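Local coordinates for protein putative mandelate racemase (Salmonella typhimurium, PDB 2O56) that probably acts as a magnesium-dependent hydro-lyase of the enolase superfamily, although its substrate is not established, at residues A224-D227 with T228-I232. Residues are numbered along the deposited sequence; the frame is centred on the assembly and turned at random.
Sequences AFTD and TTSAI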
ATOM      1  N   ALA A 224       8.347   2.429 -28.382  1.00 23.84           N
ATOM      2  CA  ALA A 224       8.621   1.275 -27.515  1.00 27.45           C
ATOM      3  C   ALA A 224       9.696   0.345 -28.062  1.00 28.97           C
ATOM      4  O   ALA A 224       9.625  -0.883 -27.874  1.00 32.05           O
ATOM      5  CB  ALA A 224       7.317   0.505 -27.184  1.00 24.17           C
ATOM      6  N   PHE A 225      10.699   0.933 -28.728  1.00 28.85           N
ATOM      7  CA  PHE A 225      11.876   0.188 -29.182  1.00 29.73           C
ATOM      8  C   PHE A 225      12.848   0.106 -27.993  1.00 25.99           C
ATOM      9  O   PHE A 225      13.683  -0.800 -27.891  1.00 29.40           O
ATOM     10  CB  PHE A 225      12.565   0.896 -30.385  1.00 24.94           C
ATOM     11  CG  PHE A 225      11.723   0.954 -31.671  1.00 23.36           C
ATOM     12  CD1 PHE A 225      10.737   0.001 -31.938  1.00 29.98           C
ATOM     13  CD2 PHE A 225      11.954   1.949 -32.618  1.00 36.95           C
ATOM     14  CE1 PHE A 225       9.988   0.049 -33.111  1.00 33.19           C
ATOM     15  CE2 PHE A 225      11.214   2.011 -33.801  1.00 30.93           C
ATOM     16  CZ  PHE A 225      10.232   1.047 -34.055  1.00 33.74           C
ATOM     17  N   THR A 226      12.743   1.079 -27.104  1.00 24.91           N
ATOM     18  CA  THR A 226      13.480   1.084 -25.852  1.00 25.63           C
ATOM     19  C   THR A 226      12.757   0.213 -24.805  1.00 31.18           C
ATOM     20  O   THR A 226      11.568  -0.124 -24.962  1.00 25.18           O
ATOM     21  CB  THR A 226      13.600   2.514 -25.296  1.00 26.96           C
ATOM     22  OG1 THR A 226      12.362   3.211 -25.501  1.00 22.63           O
ATOM     23  CG2 THR A 226      14.731   3.289 -26.001  1.00 23.54           C
ATOM     24  N   ASP A 227      13.477  -0.159 -23.747  1.00 27.62           N
ATOM     25  CA  ASP A 227      12.825  -0.713 -22.566  1.00 33.77           C
ATOM     26  C   ASP A 227      12.914   0.296 -21.421  1.00 30.08           C
ATOM     27  O   ASP A 227      13.340   1.436 -21.631  1.00 26.33           O
ATOM     28  CB  ASP A 227      13.370  -2.119 -22.223  1.00 24.47           C
ATOM     29  CG  ASP A 227      14.793  -2.097 -21.635  1.00 36.50           C
ATOM     30  OD1 ASP A 227      15.454  -1.038 -21.643  1.00 34.04           O
ATOM     31  OD2 ASP A 227      15.265  -3.166 -21.171  1.00 36.77           O
ATOM     32  N   THR A 228      12.531  -0.114 -20.217  1.00 28.11           N
ATOM     33  CA  THR A 228      12.539   0.785 -19.055  1.00 27.44           C
ATOM     34  C   THR A 228      13.899   1.455 -18.826  1.00 29.40           C
ATOM     35  O   THR A 228      13.978   2.667 -18.686  1.00 26.42           O
ATOM     36  CB  THR A 228      12.100   0.047 -17.777  1.00 23.11           C
ATOM     37  OG1 THR A 228      10.818  -0.529 -18.005  1.00 26.42           O
ATOM     38  CG2 THR A 228      12.005   1.006 -16.581  1.00 23.63           C
ATOM     39  N   THR A 229      14.963   0.669 -18.831  1.00 22.82           N
ATOM     40  CA  THR A 229      16.301   1.211 -18.563  1.00 23.88           C
ATOM     41  C   THR A 229      16.778   2.250 -19.585  1.00 22.57           C
ATOM     42  O   THR A 229      17.183   3.346 -19.215  1.00 26.82           O
ATOM     43  CB  THR A 229      17.314   0.072 -18.342  1.00 28.18           C
ATOM     44  OG1 THR A 229      16.791  -0.790 -17.325  1.00 27.86           O
ATOM     45  CG2 THR A 229      18.675   0.614 -17.869  1.00 22.83           C
ATOM     46  N   SER A 230      16.714   1.910 -20.864  1.00 29.13           N
ATOM     47  CA  SER A 230      17.111   2.830 -21.926  1.00 26.71           C
ATOM     48  C   SER A 230      16.167   4.013 -22.117  1.00 28.57           C
ATOM     49  O   SER A 230      16.609   5.094 -22.493  1.00 22.45           O
ATOM     50  CB  SER A 230      17.269   2.084 -23.251  1.00 28.88           C
ATOM     51  OG  SER A 230      16.138   1.267 -23.522  1.00 31.23           O
ATOM     52  N   ALA A 231      14.866   3.821 -21.889  1.00 20.37           N
ATOM     53  CA  ALA A 231      13.919   4.945 -21.946  1.00 23.95           C
ATOM     54  C   ALA A 231      14.277   5.981 -20.883  1.00 25.73           C
ATOM     55  O   ALA A 231      14.230   7.196 -21.133  1.00 28.66           O
ATOM     56  CB  ALA A 231      12.459   4.453 -21.737  1.00 20.65           C
ATOM     57  N   ILE A 232      14.634   5.503 -19.696  1.00 19.63           N
ATOM     58  CA  ILE A 232      15.102   6.392 -18.625  1.00 19.21           C
ATOM     59  C   ILE A 232      16.425   7.082 -18.964  1.00 27.56           C
ATOM     60  O   ILE A 232      16.575   8.271 -18.731  1.00 25.19           O
ATOM     61  CB  ILE A 232      15.176   5.684 -17.257  1.00 27.02           C
ATOM     62  CG1 ILE A 232      13.751   5.389 -16.745  1.00 23.16           C
ATOM     63  CG2 ILE A 232      15.956   6.538 -16.229  1.00 23.93           C
ATOM     64  CD1 ILE A 232      13.708   4.319 -15.652  1.00 24.36           C
TER
HETATM   65  O   HOH W   1      16.271  -3.201 -18.903  1.00 41.09           O
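A capping box closes the N-terminal end of helix 228-238, and D227 and S230 show how its two halves answer each other. D227 sits at the N-cap. Its CG lies between the backbone N and the carbonyl carbon (chi1 73°), which folds the carboxylate back over the first turn. There S230 N gives its hydrogen to D227 OD1 over a long 3.3 Å, but almost in line (175°). In return S230 holds OG between its own backbone N and carbonyl carbon (chi1 49°), a turn back toward the N-cap residue that lets S230 OG accept from D227 N at 3.0 Å. The first backbone bond of the helix, from A231 N to D227 O, measures 2.8 Å.

Both side chains have further partners: G191 N also donates to OD1 of D227, and OG of S230 bonds L189 O, so the cap is tied to the loop before helix 195-212. The other carboxylate oxygen, OD2, takes a hydrogen bond from a water, which in turn accepts from OG1 of T229. T226 packs against the box from the preceding loop, its CG2 3.5 Å from OG of S230. Its OG1 bonds P249 O, while OG1 of T228 is hydrogen-bonded to NE2 of Q257 and to OD2 of D317 of a second subunit.

The loop descends from strand 217-221, which carries the magnesium ligand E221; the cap thus marks a strand-to-helix turn at the C-terminal end of a strand in the enolase-superfamily barrel.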